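Long-range contact in Exo-poly-alpha-D-galacturonosidase (Thermotoga maritima, PDB 3JUR), which probably hydrolyses the glycosidic bonds of polygalacturonate, the galacturonic acid backbone of pectin, as a family 28 glycoside hydrolase: residues S130-W143 with V203-C215. Numbering follows the deposited sequence.
Sequences SGVLDGSADNEHWW and VEGVKIINSPMWC
Asp134 OD1 takes a nearly straight hydrogen bond from Asn210 ND2 (2.6 Å, 175° at the hydrogen). OD1 lies in the plane of the Asn210 amide, but the N-H comes to it from above the carboxylate plane; the two planes are 48° apart. Ser136 N reaches OD1 from the opposite face and closes an Asx turn. OD2 forms a salt bridge with Lys89. With an alanine here, Asn210 ND2 would probably lose its acceptor, leaving the amide held from its OD1 side by a water, Lys89 without this carboxylate partner and the Asx turn unclosed. Ile209 has CG1 between its backbone N and carbonyl carbon (chi1 62°), which puts CD1 3.8 Å from both Val132 CG1 and Asp134 CG. On the other face from Val132, Asp134 and Ile209, Leu133 and Ile208 run alongside each other, with CD1 of Leu133 4.2 Å from CG1 of Ile208. The backbones of 132-134 and 207-209 pair in parallel, on successive coils of the right-handed parallel beta-helix of family 28. Strands 87-90 and 224-233 continue the stack beyond them. Past the strands, Asn210 O accepts from Ala137 N, and the water joins Asn210 OD1 to Ala137 O. Pro212 packs on one face of the Trp142 indole, its CG 4.0 Å from the five-membered ring centroid in a CH-pi contact. Tyr97 and Trp145 meet Trp142 edge-to-face. Trp143 instead uses its edge: NE1 donates to Ser211 O at 2.8 Å, with that oxygen close to the ring plane. Asn238 also donates to Ser211 O, while Ala137 C lies over the centre of one Trp143 face.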
loop_
_atom_site.group_PDB
_atom_site.type_symbol
_atom_site.label_atom_id
_atom_site.label_comp_id
_atom_site.label_asym_id
_atom_site.label_seq_id
_atom_site.Cartn_x
_atom_site.Cartn_y
_atom_site.Cartn_z
ATOM N N SER D 130 -9.410 -30.879 -36.112
ATOM C CA SER D 130 -8.214 -30.540 -35.353
ATOM C C SER D 130 -6.976 -30.390 -36.243
ATOM O O SER D 130 -5.844 -30.469 -35.758
ATOM C CB SER D 130 -7.961 -31.599 -34.285
ATOM O OG SER D 130 -7.697 -32.844 -34.911
ATOM N N GLY D 131 -7.197 -30.148 -37.530
ATOM C CA GLY D 131 -6.107 -30.029 -38.488
ATOM C C GLY D 131 -5.588 -28.612 -38.626
ATOM O O GLY D 131 -5.887 -27.753 -37.800
ATOM N N VAL D 132 -4.821 -28.366 -39.688
ATOM C CA VAL D 132 -4.103 -27.105 -39.858
ATOM C C VAL D 132 -4.487 -26.394 -41.157
ATOM O O VAL D 132 -4.631 -27.028 -42.213
ATOM C CB VAL D 132 -2.562 -27.344 -39.811
ATOM C CG1 VAL D 132 -1.779 -26.041 -39.998
ATOM C CG2 VAL D 132 -2.164 -28.034 -38.505
ATOM N N LEU D 133 -4.661 -25.081 -41.068
ATOM C CA LEU D 133 -4.742 -24.229 -42.251
ATOM C C LEU D 133 -3.430 -23.456 -42.355
ATOM O O LEU D 133 -3.069 -22.683 -41.460
ATOM C CB LEU D 133 -5.946 -23.281 -42.178
ATOM C CG LEU D 133 -7.335 -23.868 -41.879
ATOM C CD1 LEU D 133 -8.373 -22.762 -41.849
ATOM C CD2 LEU D 133 -7.755 -24.965 -42.866
ATOM N N ASP D 134 -2.705 -23.695 -43.441
ATOM C CA ASP D 134 -1.367 -23.132 -43.627
ATOM C C ASP D 134 -1.353 -22.210 -44.851
ATOM O O ASP D 134 -1.366 -22.675 -45.994
ATOM C CB ASP D 134 -0.349 -24.274 -43.759
ATOM C CG ASP D 134 1.074 -23.792 -44.006
ATOM O OD1 ASP D 134 1.343 -22.565 -44.037
ATOM O OD2 ASP D 134 1.938 -24.673 -44.170
ATOM N N GLY D 135 -1.337 -20.904 -44.594
ATOM C CA GLY D 135 -1.403 -19.893 -45.648
ATOM C C GLY D 135 -0.138 -19.708 -46.465
ATOM O O GLY D 135 -0.153 -18.993 -47.472
ATOM N N SER D 136 0.948 -20.340 -46.017
ATOM C CA SER D 136 2.256 -20.317 -46.682
ATOM C C SER D 136 2.909 -18.937 -46.829
ATOM O O SER D 136 3.810 -18.763 -47.659
ATOM C CB SER D 136 2.203 -21.027 -48.045
ATOM O OG SER D 136 1.816 -22.380 -47.900
ATOM N N ALA D 137 2.472 -17.967 -46.032
ATOM C CA ALA D 137 3.114 -16.655 -46.026
ATOM C C ALA D 137 4.429 -16.701 -45.248
ATOM O O ALA D 137 4.539 -17.379 -44.223
ATOM C CB ALA D 137 2.189 -15.604 -45.446
ATOM N N ASP D 138 5.418 -15.978 -45.751
ATOM C CA ASP D 138 6.720 -15.855 -45.106
ATOM C C ASP D 138 7.416 -14.627 -45.701
ATOM O O ASP D 138 6.768 -13.820 -46.371
ATOM C CB ASP D 138 7.556 -17.140 -45.281
ATOM C CG ASP D 138 7.712 -17.558 -46.737
ATOM O OD1 ASP D 138 7.523 -16.715 -47.637
ATOM O OD2 ASP D 138 8.028 -18.741 -46.985
ATOM N N ASN D 139 8.719 -14.488 -45.469
ATOM C CA ASN D 139 9.481 -13.347 -45.982
ATOM C C ASN D 139 9.642 -13.326 -47.502
ATOM O O ASN D 139 10.118 -12.338 -48.065
ATOM C CB ASN D 139 10.854 -13.273 -45.309
ATOM C CG ASN D 139 10.764 -12.915 -43.835
ATOM O OD1 ASN D 139 9.688 -12.607 -43.310
ATOM N ND2 ASN D 139 11.901 -12.957 -43.156
ATOM N N GLU D 140 9.247 -14.414 -48.162
ATOM C CA GLU D 140 9.313 -14.501 -49.623
ATOM C C GLU D 140 7.918 -14.463 -50.256
ATOM O O GLU D 140 7.793 -14.292 -51.471
ATOM C CB GLU D 140 10.046 -15.775 -50.066
ATOM C CG GLU D 140 10.983 -16.385 -49.018
ATOM C CD GLU D 140 12.327 -15.697 -48.931
ATOM O OE1 GLU D 140 13.034 -15.630 -49.957
ATOM O OE2 GLU D 140 12.686 -15.244 -47.822
ATOM N N HIS D 141 6.877 -14.620 -49.435
ATOM C CA HIS D 141 5.502 -14.731 -49.936
ATOM C C HIS D 141 4.494 -13.883 -49.158
ATOM O O HIS D 141 4.377 -13.999 -47.928
ATOM C CB HIS D 141 5.069 -16.203 -49.985
ATOM C CG HIS D 141 6.000 -17.075 -50.772
ATOM N ND1 HIS D 141 7.068 -17.733 -50.196
ATOM C CD2 HIS D 141 6.039 -17.380 -52.092
ATOM C CE1 HIS D 141 7.715 -18.416 -51.125
ATOM N NE2 HIS D 141 7.111 -18.220 -52.284
ATOM N N TRP D 142 3.776 -13.030 -49.891
ATOM C CA TRP D 142 2.796 -12.078 -49.334
ATOM C C TRP D 142 3.374 -10.957 -48.452
ATOM O O TRP D 142 3.074 -9.781 -48.675
ATOM C CB TRP D 142 1.667 -12.794 -48.570
ATOM C CG TRP D 142 0.866 -13.786 -49.375
ATOM C CD1 TRP D 142 0.833 -15.137 -49.197
ATOM C CD2 TRP D 142 -0.027 -13.502 -50.462
ATOM N NE1 TRP D 142 -0.019 -15.716 -50.103
ATOM C CE2 TRP D 142 -0.562 -14.737 -50.894
ATOM C CE3 TRP D 142 -0.420 -12.327 -51.119
ATOM C CZ2 TRP D 142 -1.476 -14.833 -51.951
ATOM C CZ3 TRP D 142 -1.330 -12.423 -52.172
ATOM C CH2 TRP D 142 -1.847 -13.671 -52.574
ATOM N N TRP D 143 4.179 -11.318 -47.447
ATOM C CA TRP D 143 4.652 -10.344 -46.445
ATOM C C TRP D 143 5.494 -9.183 -46.997
ATOM O O TRP D 143 5.366 -8.058 -46.504
ATOM C CB TRP D 143 5.393 -11.025 -45.276
ATOM C CG TRP D 143 4.540 -11.908 -44.393
ATOM C CD1 TRP D 143 3.179 -11.996 -44.383
ATOM C CD2 TRP D 143 5.005 -12.799 -43.370
ATOM N NE1 TRP D 143 2.766 -12.901 -43.432
ATOM C CE2 TRP D 143 3.866 -13.409 -42.796
ATOM C CE3 TRP D 143 6.277 -13.141 -42.881
ATOM C CZ2 TRP D 143 3.958 -14.345 -41.757
ATOM C CZ3 TRP D 143 6.370 -14.077 -41.853
ATOM C CH2 TRP D 143 5.211 -14.667 -41.299
ATOM N N VAL D 203 -16.388 -21.631 -36.590
ATOM C CA VAL D 203 -15.005 -22.033 -36.821
ATOM C C VAL D 203 -14.490 -22.638 -35.521
ATOM O O VAL D 203 -14.476 -21.965 -34.477
ATOM C CB VAL D 203 -14.088 -20.842 -37.228
ATOM C CG1 VAL D 203 -12.623 -21.305 -37.393
ATOM C CG2 VAL D 203 -14.588 -20.164 -38.498
ATOM N N GLU D 204 -14.071 -23.898 -35.577
ATOM C CA GLU D 204 -13.629 -24.587 -34.366
ATOM C C GLU D 204 -12.489 -25.565 -34.604
ATOM O O GLU D 204 -12.336 -26.100 -35.701
ATOM C CB GLU D 204 -14.806 -25.295 -33.670
ATOM C CG GLU D 204 -15.453 -26.428 -34.472
ATOM C CD GLU D 204 -16.416 -27.275 -33.641
ATOM O OE1 GLU D 204 -16.815 -28.364 -34.109
ATOM O OE2 GLU D 204 -16.767 -26.865 -32.515
ATOM N N GLY D 205 -11.681 -25.773 -33.569
ATOM C CA GLY D 205 -10.700 -26.854 -33.558
ATOM C C GLY D 205 -9.383 -26.580 -34.266
ATOM O O GLY D 205 -8.324 -26.941 -33.761
ATOM N N VAL D 206 -9.449 -25.950 -35.436
ATOM C CA VAL D 206 -8.286 -25.829 -36.325
ATOM C C VAL D 206 -7.165 -24.927 -35.806
ATOM O O VAL D 206 -7.397 -24.011 -35.014
ATOM C CB VAL D 206 -8.702 -25.370 -37.749
ATOM C CG1 VAL D 206 -9.602 -26.410 -38.406
ATOM C CG2 VAL D 206 -9.380 -23.997 -37.709
ATOM N N LYS D 207 -5.946 -25.215 -36.248
ATOM C CA LYS D 207 -4.806 -24.332 -36.056
ATOM C C LYS D 207 -4.571 -23.532 -37.339
ATOM O O LYS D 207 -4.696 -24.071 -38.446
ATOM C CB LYS D 207 -3.550 -25.137 -35.703
ATOM C CG LYS D 207 -2.362 -24.273 -35.303
ATOM C CD LYS D 207 -1.119 -25.098 -35.044
ATOM C CE LYS D 207 -0.012 -24.215 -34.511
ATOM N NZ LYS D 207 1.226 -24.986 -34.223
ATOM N N ILE D 208 -4.235 -22.252 -37.188
ATOM C CA ILE D 208 -3.958 -21.369 -38.330
ATOM C C ILE D 208 -2.556 -20.769 -38.241
ATOM O O ILE D 208 -2.228 -20.095 -37.260
ATOM C CB ILE D 208 -5.004 -20.232 -38.447
ATOM C CG1 ILE D 208 -6.404 -20.814 -38.697
ATOM C CG2 ILE D 208 -4.622 -19.248 -39.565
ATOM C CD1 ILE D 208 -7.519 -19.822 -38.494
ATOM N N ILE D 209 -1.754 -21.018 -39.281
ATOM C CA ILE D 209 -0.350 -20.587 -39.377
ATOM C C ILE D 209 -0.040 -19.866 -40.704
ATOM O O ILE D 209 -0.775 -20.014 -41.698
ATOM C CB ILE D 209 0.648 -21.784 -39.210
ATOM C CG1 ILE D 209 0.469 -22.830 -40.323
ATOM C CG2 ILE D 209 0.498 -22.439 -37.839
ATOM C CD1 ILE D 209 1.441 -24.005 -40.235
ATOM N N ASN D 210 1.052 -19.093 -40.707
ATOM C CA ASN D 210 1.583 -18.453 -41.911
ATOM C C ASN D 210 0.507 -17.682 -42.685
ATOM O O ASN D 210 0.304 -17.905 -43.886
ATOM C CB ASN D 210 2.262 -19.481 -42.845
ATOM C CG ASN D 210 3.268 -20.381 -42.131
ATOM O OD1 ASN D 210 4.147 -19.917 -41.405
ATOM N ND2 ASN D 210 3.159 -21.679 -42.369
ATOM N N SER D 211 -0.180 -16.783 -41.988
ATOM C CA SER D 211 -1.254 -15.995 -42.585
ATOM C C SER D 211 -0.694 -14.829 -43.402
ATOM O O SER D 211 0.259 -14.167 -42.963
ATOM C CB SER D 211 -2.191 -15.474 -41.503
ATOM O OG SER D 211 -3.200 -14.639 -42.046
ATOM N N PRO D 212 -1.275 -14.582 -44.597
ATOM C CA PRO D 212 -0.868 -13.438 -45.418
ATOM C C PRO D 212 -1.040 -12.120 -44.665
ATOM O O PRO D 212 -0.145 -11.266 -44.695
ATOM C CB PRO D 212 -1.825 -13.507 -46.612
ATOM C CG PRO D 212 -2.142 -14.962 -46.735
ATOM C CD PRO D 212 -2.231 -15.449 -45.305
ATOM N N MET D 213 -2.175 -11.994 -43.978
ATOM C CA MET D 213 -2.551 -10.796 -43.239
ATOM C C MET D 213 -3.521 -11.213 -42.109
ATOM O O MET D 213 -3.155 -12.049 -41.277
ATOM C CB MET D 213 -3.145 -9.756 -44.197
ATOM C CG MET D 213 -3.190 -8.344 -43.633
ATOM S SD MET D 213 -3.519 -7.131 -44.917
ATOM C CE MET D 213 -3.951 -5.704 -43.922
ATOM N N TRP D 214 -4.743 -10.672 -42.077
ATOM C CA TRP D 214 -5.691 -10.998 -40.990
ATOM C C TRP D 214 -6.139 -12.455 -41.084
ATOM O O TRP D 214 -6.412 -12.960 -42.184
ATOM C CB TRP D 214 -6.914 -10.074 -40.987
ATOM C CG TRP D 214 -6.624 -8.592 -40.877
ATOM C CD1 TRP D 214 -5.408 -7.994 -40.703
ATOM C CD2 TRP D 214 -7.590 -7.532 -40.901
ATOM N NE1 TRP D 214 -5.554 -6.628 -40.628
ATOM C CE2 TRP D 214 -6.884 -6.317 -40.748
ATOM C CE3 TRP D 214 -8.988 -7.490 -41.047
ATOM C CZ2 TRP D 214 -7.529 -5.070 -40.734
ATOM C CZ3 TRP D 214 -9.629 -6.255 -41.024
ATOM C CH2 TRP D 214 -8.899 -5.060 -40.874
ATOM N N CYS D 215 -6.213 -13.130 -39.938
ATOM C CA CYS D 215 -6.402 -14.583 -39.924
ATOM C C CYS D 215 -7.863 -14.983 -40.063
ATOM O O CYS D 215 -8.217 -15.699 -41.000
ATOM C CB CYS D 215 -5.751 -15.231 -38.699
ATOM S SG CYS D 215 -3.939 -15.068 -38.649
HETATM O O HOH W 1 -5.277 -28.065 -34.273
HETATM O O HOH W 2 5.712 -17.908 -42.038
#